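Local coordinates for protein AT27789p (Drosophila melanogaster, PDB 5UZN) that probably binds RNA, including mRNA, as the Drosophila hnRNP F/H homolog Glorund, of which this chain is the third quasi-RNA recognition motif, at residues I13-L18 against I79-D84; R35-R40 against Y56-E61. All blocks are in the same frame, centred on the assembly; numbering follows the deposited sequence.

Contact 1 (I13-L18 against I79-D84)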
ATOM      1  N   ILE A  13      -5.490   2.352   2.332  1.00 24.40           N
ATOM      2  CA  ILE A  13      -4.663   3.268   1.555  1.00 16.52           C
ATOM      3  C   ILE A  13      -4.458   2.639   0.186  1.00 22.05           C
ATOM      4  O   ILE A  13      -3.862   1.558   0.080  1.00 18.72           O
ATOM      5  CB  ILE A  13      -3.316   3.528   2.233  1.00 19.06           C
ATOM      6  CG1 ILE A  13      -3.501   4.226   3.581  1.00 18.93           C
ATOM      7  CG2 ILE A  13      -2.422   4.366   1.330  1.00 17.71           C
ATOM      8  CD1 ILE A  13      -2.156   4.560   4.212  1.00 14.08           C
ATOM      9  N   HIS A  14      -4.984   3.292  -0.850  1.00 18.67           N
ATOM     10  CA  HIS A  14      -4.809   2.854  -2.223  1.00 13.49           C
ATOM     11  C   HIS A  14      -3.525   3.468  -2.747  1.00 20.56           C
ATOM     12  O   HIS A  14      -3.204   4.612  -2.430  1.00 17.59           O
ATOM     13  CB  HIS A  14      -6.013   3.262  -3.089  1.00 18.69           C
ATOM     14  CG  HIS A  14      -5.892   2.822  -4.513  1.00 20.23           C
ATOM     15  ND1 HIS A  14      -5.815   1.493  -4.874  1.00 22.83           N
ATOM     16  CD2 HIS A  14      -5.788   3.534  -5.664  1.00 23.21           C
ATOM     17  CE1 HIS A  14      -5.679   1.403  -6.189  1.00 29.60           C
ATOM     18  NE2 HIS A  14      -5.658   2.625  -6.692  1.00 21.15           N
ATOM     19  N   MET A  15      -2.752   2.682  -3.495  1.00 18.32           N
ATOM     20  CA  MET A  15      -1.407   3.072  -3.893  1.00 18.61           C
ATOM     21  C   MET A  15      -1.299   3.018  -5.405  1.00 12.19           C
ATOM     22  O   MET A  15      -1.736   2.053  -6.020  1.00 17.70           O
ATOM     23  CB  MET A  15      -0.341   2.159  -3.247  1.00 15.88           C
ATOM     24  CG  MET A  15      -0.527   1.910  -1.755  1.00 16.85           C
ATOM     25  SD  MET A  15       0.538   0.623  -1.083  1.00 17.97           S
ATOM     26  CE  MET A  15       2.113   1.496  -1.101  1.00 15.07           C
ATOM     27  N   ARG A  16      -0.730   4.051  -6.011  1.00 13.31           N
ATOM     28  CA  ARG A  16      -0.439   4.021  -7.435  1.00 13.55           C
ATOM     29  C   ARG A  16       1.043   4.257  -7.694  1.00 22.43           C
ATOM     30  O   ARG A  16       1.752   4.844  -6.867  1.00 18.00           O
ATOM     31  CB  ARG A  16      -1.280   5.053  -8.189  1.00 19.71           C
ATOM     32  CG  ARG A  16      -2.773   4.801  -8.046  1.00 21.85           C
ATOM     33  CD  ARG A  16      -3.592   5.814  -8.815  1.00 19.78           C
ATOM     34  NE  ARG A  16      -3.743   5.438 -10.208  1.00 42.01           N
ATOM     35  CZ  ARG A  16      -4.624   4.530 -10.614  1.00 34.60           C
ATOM     36  NH1 ARG A  16      -5.410   3.922  -9.715  1.00 33.65           N
ATOM     37  NH2 ARG A  16      -4.735   4.247 -11.904  1.00 40.89           N
ATOM     38  N   GLY A  17       1.506   3.784  -8.848  1.00 19.19           N
ATOM     39  CA  GLY A  17       2.888   3.986  -9.240  1.00 21.51           C
ATOM     40  C   GLY A  17       3.865   2.929  -8.781  1.00 29.06           C
ATOM     41  O   GLY A  17       5.072   3.174  -8.828  1.00 22.40           O
ATOM     42  N   LEU A  18       3.394   1.770  -8.332  1.00 16.87           N
ATOM     43  CA  LEU A  18       4.329   0.737  -7.898  1.00 16.88           C
ATOM     44  C   LEU A  18       5.085   0.215  -9.109  1.00 21.42           C
ATOM     45  O   LEU A  18       4.502   0.122 -10.194  1.00 21.19           O
ATOM     46  CB  LEU A  18       3.606  -0.445  -7.237  1.00 17.50           C
ATOM     47  CG  LEU A  18       3.226  -0.415  -5.765  1.00 16.91           C
ATOM     48  CD1 LEU A  18       2.172   0.637  -5.529  1.00 16.39           C
ATOM     49  CD2 LEU A  18       2.747  -1.809  -5.346  1.00 18.40           C
ATOM     50  N   ILE A  79       5.579   6.806  -5.026  1.00 19.99           N
ATOM     51  CA  ILE A  79       4.276   6.168  -4.834  1.00 19.16           C
ATOM     52  C   ILE A  79       3.245   7.239  -4.502  1.00 17.24           C
ATOM     53  O   ILE A  79       3.500   8.113  -3.666  1.00 17.08           O
ATOM     54  CB  ILE A  79       4.351   5.127  -3.702  1.00 21.22           C
ATOM     55  CG1 ILE A  79       5.432   4.073  -3.992  1.00 28.15           C
ATOM     56  CG2 ILE A  79       2.974   4.532  -3.413  1.00 19.71           C
ATOM     57  CD1 ILE A  79       5.263   3.369  -5.329  1.00 27.57           C
ATOM     58  N   GLU A  80       2.070   7.174  -5.133  1.00 19.77           N
ATOM     59  CA  GLU A  80       0.955   8.038  -4.753  1.00 18.23           C
ATOM     60  C   GLU A  80       0.028   7.306  -3.799  1.00 20.25           C
ATOM     61  O   GLU A  80      -0.453   6.214  -4.127  1.00 21.75           O
ATOM     62  CB  GLU A  80       0.144   8.463  -5.968  1.00 20.22           C
ATOM     63  CG  GLU A  80       0.785   9.427  -6.911  1.00 32.79           C
ATOM     64  CD  GLU A  80      -0.229   9.849  -7.933  1.00 34.81           C
ATOM     65  OE1 GLU A  80      -0.894  10.878  -7.693  1.00 39.19           O
ATOM     66  OE2 GLU A  80      -0.413   9.105  -8.930  1.00 34.13           O
ATOM     67  N   LEU A  81      -0.261   7.919  -2.654  1.00 20.51           N
ATOM     68  CA  LEU A  81      -1.125   7.333  -1.640  1.00 16.38           C
ATOM     69  C   LEU A  81      -2.472   8.047  -1.638  1.00 19.36           C
ATOM     70  O   LEU A  81      -2.527   9.271  -1.753  1.00 19.57           O
ATOM     71  CB  LEU A  81      -0.492   7.433  -0.251  1.00 21.92           C
ATOM     72  CG  LEU A  81       0.863   6.733  -0.142  1.00 25.56           C
ATOM     73  CD1 LEU A  81       1.357   6.811   1.295  1.00 29.18           C
ATOM     74  CD2 LEU A  81       0.739   5.286  -0.610  1.00 18.64           C
ATOM     75  N   PHE A  82      -3.545   7.270  -1.510  1.00 12.24           N
ATOM     76  CA  PHE A  82      -4.914   7.773  -1.443  1.00 15.53           C
ATOM     77  C   PHE A  82      -5.617   7.072  -0.299  1.00 24.66           C
ATOM     78  O   PHE A  82      -5.710   5.841  -0.295  1.00 18.69           O
ATOM     79  CB  PHE A  82      -5.677   7.518  -2.744  1.00 20.37           C
ATOM     80  CG  PHE A  82      -4.993   8.045  -3.955  1.00 20.07           C
ATOM     81  CD1 PHE A  82      -4.070   7.267  -4.640  1.00 23.82           C
ATOM     82  CD2 PHE A  82      -5.273   9.330  -4.412  1.00 24.32           C
ATOM     83  CE1 PHE A  82      -3.439   7.766  -5.760  1.00 24.41           C
ATOM     84  CE2 PHE A  82      -4.637   9.827  -5.528  1.00 27.94           C
ATOM     85  CZ  PHE A  82      -3.733   9.041  -6.202  1.00 18.25           C
ATOM     86  N   TYR A  83      -6.100   7.849   0.668  1.00 17.59           N
ATOM     87  CA  TYR A  83      -6.827   7.286   1.795  1.00 18.33           C
ATOM     88  C   TYR A  83      -8.253   7.007   1.375  1.00 23.84           C
ATOM     89  O   TYR A  83      -9.022   7.947   1.146  1.00 20.43           O
ATOM     90  CB  TYR A  83      -6.801   8.228   2.990  1.00 15.93           C
ATOM     91  CG  TYR A  83      -7.572   7.618   4.147  1.00 20.03           C
ATOM     92  CD1 TYR A  83      -7.210   6.386   4.644  1.00 19.26           C
ATOM     93  CD2 TYR A  83      -8.674   8.252   4.704  1.00 23.19           C
ATOM     94  CE1 TYR A  83      -7.899   5.799   5.676  1.00 18.94           C
ATOM     95  CE2 TYR A  83      -9.376   7.671   5.758  1.00 17.95           C
ATOM     96  CZ  TYR A  83      -8.980   6.447   6.229  1.00 18.37           C
ATOM     97  OH  TYR A  83      -9.638   5.838   7.263  1.00 23.99           O
ATOM     98  N   ASP A  84      -8.617   5.727   1.266  1.00 14.91           N
ATOM     99  CA  ASP A  84      -9.950   5.363   0.802  1.00 17.55           C
ATOM    100  C   ASP A  84     -10.915   5.075   1.945  1.00 29.02           C
ATOM    101  O   ASP A  84     -12.047   4.665   1.693  1.00 27.26           O
ATOM    102  CB  ASP A  84      -9.874   4.156  -0.140  1.00 19.75           C
ATOM    103  CG  ASP A  84      -9.333   4.519  -1.524  1.00 24.55           C
ATOM    104  OD1 ASP A  84      -8.956   5.694  -1.763  1.00 31.17           O
ATOM    105  OD2 ASP A  84      -9.269   3.622  -2.378  1.00 25.61           O
TER

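Contact 2 (R35-R40 against Y56-E61)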
ATOM      1  N   ARG A  35       2.625  -1.259  10.393  1.00 28.98           N
ATOM      2  CA  ARG A  35       2.256  -2.535   9.835  1.00 24.89           C
ATOM      3  C   ARG A  35       0.864  -2.765   9.384  1.00 23.51           C
ATOM      4  O   ARG A  35      -0.002  -2.977  10.147  1.00 23.99           O
ATOM      5  CB  ARG A  35       2.521  -3.606  10.883  1.00 54.67           C
ATOM      6  CG  ARG A  35       3.485  -4.704  10.528  1.00 49.11           C
ATOM      7  CD  ARG A  35       4.329  -5.130  11.736  1.00 51.76           C
ATOM      8  NE  ARG A  35       3.683  -5.089  13.056  1.00 63.36           N
ATOM      9  CZ  ARG A  35       4.093  -4.340  14.061  1.00 59.50           C
ATOM     10  NH1 ARG A  35       5.138  -3.560  13.914  1.00 63.02           N
ATOM     11  NH2 ARG A  35       3.458  -4.351  15.211  1.00 56.26           N
ATOM     12  N   PRO A  36       0.656  -2.720   8.109  1.00 22.17           N
ATOM     13  CA  PRO A  36      -0.663  -3.083   7.575  1.00 23.70           C
ATOM     14  C   PRO A  36      -1.026  -4.509   7.965  1.00 27.62           C
ATOM     15  O   PRO A  36      -0.169  -5.388   8.081  1.00 23.78           O
ATOM     16  CB  PRO A  36      -0.506  -2.934   6.050  1.00 17.67           C
ATOM     17  CG  PRO A  36       0.913  -2.863   5.806  1.00 32.37           C
ATOM     18  CD  PRO A  36       1.568  -2.296   7.031  1.00 22.34           C
ATOM     19  N   ALA A  37      -2.311  -4.720   8.227  1.00 20.72           N
ATOM     20  CA  ALA A  37      -2.787  -6.069   8.485  1.00 25.19           C
ATOM     21  C   ALA A  37      -2.583  -6.945   7.261  1.00 33.55           C
ATOM     22  O   ALA A  37      -2.139  -8.091   7.376  1.00 31.35           O
ATOM     23  CB  ALA A  37      -4.263  -6.038   8.874  1.00 23.16           C
ATOM     24  N   ASN A  38      -2.861  -6.402   6.079  1.00 20.24           N
ATOM     25  CA  ASN A  38      -2.751  -7.136   4.830  1.00 24.36           C
ATOM     26  C   ASN A  38      -2.478  -6.145   3.709  1.00 30.78           C
ATOM     27  O   ASN A  38      -2.725  -4.944   3.844  1.00 23.97           O
ATOM     28  CB  ASN A  38      -4.021  -7.928   4.521  1.00 32.11           C
ATOM     29  CG  ASN A  38      -4.156  -9.169   5.374  1.00 45.17           C
ATOM     30  OD1 ASN A  38      -3.230  -9.982   5.463  1.00 44.38           O
ATOM     31  ND2 ASN A  38      -5.313  -9.325   6.009  1.00 44.21           N
ATOM     32  N   VAL A  39      -1.971  -6.680   2.600  1.00 26.86           N
ATOM     33  CA  VAL A  39      -1.620  -5.939   1.394  1.00 19.77           C
ATOM     34  C   VAL A  39      -2.131  -6.735   0.211  1.00 18.76           C
ATOM     35  O   VAL A  39      -1.987  -7.959   0.176  1.00 18.89           O
ATOM     36  CB  VAL A  39      -0.097  -5.743   1.229  1.00 14.15           C
ATOM     37  CG1 VAL A  39       0.194  -5.183  -0.178  1.00 21.27           C
ATOM     38  CG2 VAL A  39       0.447  -4.836   2.316  1.00 16.27           C
ATOM     39  N   ARG A  40      -2.696  -6.048  -0.702  1.00 17.90           N
ATOM     40  CA  ARG A  40      -3.170  -6.685  -1.996  1.00 19.46           C
ATOM     41  C   ARG A  40      -2.627  -5.901  -3.313  1.00 21.36           C
ATOM     42  O   ARG A  40      -2.882  -4.717  -3.661  1.00 21.73           O
ATOM     43  CB  ARG A  40      -4.693  -6.646  -2.109  1.00 25.34           C
ATOM     44  CG  ARG A  40      -5.444  -7.309  -0.977  1.00 29.90           C
ATOM     45  CD  ARG A  40      -6.854  -7.683  -1.433  1.00 26.89           C
ATOM     46  NE  ARG A  40      -7.549  -6.568  -2.073  1.00 32.99           N
ATOM     47  CZ  ARG A  40      -8.735  -6.673  -2.661  1.00 35.98           C
ATOM     48  NH1 ARG A  40      -9.291  -5.605  -3.222  1.00 25.56           N
ATOM     49  NH2 ARG A  40      -9.364  -7.849  -2.696  1.00 24.08           N
ATOM     50  N   TYR A  56      -4.187  -2.418   3.914  1.00 22.86           N
ATOM     51  CA  TYR A  56      -5.299  -2.457   4.869  1.00 21.85           C
ATOM     52  C   TYR A  56      -4.740  -2.400   6.281  1.00 17.25           C
ATOM     53  O   TYR A  56      -4.029  -3.316   6.704  1.00 21.82           O
ATOM     54  CB  TYR A  56      -6.149  -3.723   4.693  1.00 23.06           C
ATOM     55  CG  TYR A  56      -6.830  -3.801   3.343  1.00 26.81           C
ATOM     56  CD1 TYR A  56      -7.994  -3.095   3.114  1.00 33.31           C
ATOM     57  CD2 TYR A  56      -6.312  -4.573   2.300  1.00 32.24           C
ATOM     58  CE1 TYR A  56      -8.635  -3.130   1.898  1.00 37.21           C
ATOM     59  CE2 TYR A  56      -6.962  -4.614   1.058  1.00 27.49           C
ATOM     60  CZ  TYR A  56      -8.127  -3.891   0.876  1.00 35.43           C
ATOM     61  OH  TYR A  56      -8.815  -3.889  -0.319  1.00 35.04           O
ATOM     62  N   PHE A  57      -5.047  -1.327   6.998  1.00 17.48           N
ATOM     63  CA  PHE A  57      -4.525  -1.114   8.340  1.00 18.92           C
ATOM     64  C   PHE A  57      -5.584  -1.440   9.378  1.00 24.91           C
ATOM     65  O   PHE A  57      -6.788  -1.349   9.119  1.00 25.96           O
ATOM     66  CB  PHE A  57      -4.030   0.327   8.517  1.00 23.98           C
ATOM     67  CG  PHE A  57      -2.898   0.674   7.591  1.00 21.63           C
ATOM     68  CD1 PHE A  57      -3.157   1.052   6.293  1.00 19.73           C
ATOM     69  CD2 PHE A  57      -1.569   0.568   8.014  1.00 19.55           C
ATOM     70  CE1 PHE A  57      -2.101   1.352   5.409  1.00 19.98           C
ATOM     71  CE2 PHE A  57      -0.530   0.864   7.156  1.00 21.53           C
ATOM     72  CZ  PHE A  57      -0.798   1.256   5.845  1.00 16.60           C
ATOM     73  N   ASP A  58      -5.103  -1.814  10.568  1.00 31.14           N
ATOM     74  CA  ASP A  58      -5.975  -2.272  11.642  1.00 30.76           C
ATOM     75  C   ASP A  58      -6.819  -1.133  12.205  1.00 25.23           C
ATOM     76  O   ASP A  58      -7.999  -1.329  12.503  1.00 34.15           O
ATOM     77  CB  ASP A  58      -5.132  -2.929  12.750  1.00 27.33           C
ATOM     78  CG  ASP A  58      -4.609  -4.305  12.355  1.00 25.09           C
ATOM     79  OD1 ASP A  58      -5.396  -5.092  11.797  1.00 40.02           O
ATOM     80  OD2 ASP A  58      -3.418  -4.599  12.604  1.00 41.02           O
ATOM     81  N   THR A  59      -6.241   0.061  12.350  1.00 32.36           N
ATOM     82  CA  THR A  59      -6.928   1.203  12.952  1.00 30.55           C
ATOM     83  C   THR A  59      -6.840   2.436  12.061  1.00 23.44           C
ATOM     84  O   THR A  59      -5.970   2.540  11.186  1.00 21.65           O
ATOM     85  CB  THR A  59      -6.331   1.581  14.310  1.00 22.37           C
ATOM     86  OG1 THR A  59      -4.957   1.961  14.124  1.00 28.90           O
ATOM     87  CG2 THR A  59      -6.417   0.412  15.284  1.00 35.27           C
ATOM     88  N   TYR A  60      -7.756   3.385  12.311  1.00 26.68           N
ATOM     89  CA  TYR A  60      -7.672   4.701  11.672  1.00 22.37           C
ATOM     90  C   TYR A  60      -6.335   5.356  11.966  1.00 22.88           C
ATOM     91  O   TYR A  60      -5.651   5.837  11.055  1.00 25.70           O
ATOM     92  CB  TYR A  60      -8.819   5.606  12.148  1.00 20.38           C
ATOM     93  CG  TYR A  60      -8.828   7.038  11.555  1.00 26.93           C
ATOM     94  CD1 TYR A  60      -9.059   7.252  10.205  1.00 27.81           C
ATOM     95  CD2 TYR A  60      -8.637   8.164  12.361  1.00 29.48           C
ATOM     96  CE1 TYR A  60      -9.075   8.538   9.655  1.00 25.68           C
ATOM     97  CE2 TYR A  60      -8.667   9.471  11.816  1.00 21.88           C
ATOM     98  CZ  TYR A  60      -8.903   9.641  10.457  1.00 28.80           C
ATOM     99  OH  TYR A  60      -8.931  10.914   9.888  1.00 17.14           O
ATOM    100  N   GLU A  61      -5.914   5.328  13.226  1.00 33.15           N
ATOM    101  CA  GLU A  61      -4.649   5.957  13.586  1.00 23.06           C
ATOM    102  C   GLU A  61      -3.496   5.406  12.757  1.00 26.45           C
ATOM    103  O   GLU A  61      -2.661   6.169  12.255  1.00 23.29           O
ATOM    104  CB  GLU A  61      -4.387   5.747  15.073  1.00 32.72           C
ATOM    105  CG  GLU A  61      -3.122   6.364  15.550  1.00 28.28           C
ATOM    106  CD  GLU A  61      -2.842   6.020  16.993  1.00 41.49           C
ATOM    107  OE1 GLU A  61      -3.595   5.207  17.586  1.00 38.37           O
ATOM    108  OE2 GLU A  61      -1.867   6.572  17.525  1.00 38.95           O
TER
HETATM  109  O   HOH W   1      -2.170  -1.408  10.648  1.00 24.95           O

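Contact 1 (I13-L18 against I79-D84)
The side chain of Arg16 leaves its backbone with CG opposite the carbonyl carbon (chi1 -61°) and runs on extended through chi2, a course that lays CG and CD beside Phe82; the bend at chi3 comes after CD and turns the guanidinium off that line. CD lies 3.6 Å from CE1 of Phe82, and the guanidinium plane is steeply inclined to the ring, 72° away from it. His14 NE2 accepts a weak in-plane bond from Arg16 NH1 at the ring edge, while ND1 is hydrogen-bonded to Asp54 of the adjoining strand 52-57; the Asp54 bond is the main hold on the ring's rotation, and the weak one from Arg16 adds to it. The carboxylate of Asp84 comes near the start of the same side chain, OD2 standing 3.4 Å from His14 CB.

Beneath these groups run two antiparallel strands, 11-16 and 80-86, the first and fourth of the βαββαβ RNA recognition motif; 11-16 is central in the sheet and 80-86 forms an edge. His14 and Phe82 make a hydrogen-bonded pair, with His14 N 2.7 Å from Phe82 O and the return bond from Phe82 N to His14 O. Arg16 and Glu80 repeat the pattern two residues on, Arg16 N lying 2.9 Å from Glu80 O.

On the other face, toward the helices, the CD2 methyl of Leu81 touches two side chains of the facing strand, Ile13 CG2 and Met15 CG, each at 3.8 Å. Met15 and Leu81 run alongside each other in the same direction, and the bend at Met15 chi3 brings CE within 3.9 Å of Ile79 CG2. Val27, Phe30 and Phe31 of helix 24-31 pack on Met15, whereas Ala66 and Met67 of helix 60-68 meet Ile13. Past the strand end, Ile79 CD1 reaches back to Gly17 O and the CD1 methyl of Leu18.

Contact 2 (R35-R40 against Y56-E61)
Tyr56 reaches along Asn38 and Arg40 with its ring edge turned to them. Its CB is 3.7 Å from Asn38 O, the same oxygen that accepts the nearly straight bond from Tyr56 N (2.9 Å, 170°). CG opposite the carbonyl carbon (chi1 -63°) directs the ring along the neighbouring strand; CD2 still skirts Asn38 O, and CE2 comes 3.7 Å from Arg40 CG, which lies at the ring edge in its plane. At the tip, OH lies 3.4 Å from both Arg40 NE and Arg40 NH1, with the guanidinium tilted 70° from the ring plane. Arg40 NH1 also makes a long, weak ion pair with Asp54.

Two residues of one chain segment, Ala37 and Asn38, stand opposite the single Tyr56 of the other, a classic beta bulge near the N-terminal side of edge strand 38-43, beside strand 52-57; these are the second and third strands of the RNA recognition motif. Tyr56 O receives two weak bonds there, from Ala37 N and Asn38 N.

Below the bulge, Phe57 turns to the buried side, where Pro36 CB lies over one ring face in a CH-pi contact, 4.2 Å from the centroid. Phe31 of helix 24-31 meets Phe57 edge-to-face. A water bridges the loop ends, donating to Arg35 O and accepting from Asp58 N, while Asp58 OD1 approaches Ala37 CB at 3.3 Å.

In the fold
From the N terminus, strand 11-16 supplies the first half of contact 1. The chain then passes through helix 24-31 to segment 35-40, runs along strand 38-43, turns back by way of the short strand 49-50 and returns along 52-57, where contact 2 closes its loop. Helix 60-68 follows, and strand 80-86 finally comes back beside the first strand to close contact 1, so contact 2 is nested within the larger loop. Because 38-43 and 80-86 are the outer strands and 52-57 and 11-16 the adjoining inner ones, the two contacts lie on opposite sides of the sheet. They meet directly where Ile13 packs on Phe57 and Tyr83 packs on Tyr60 at the start of helix 60-68.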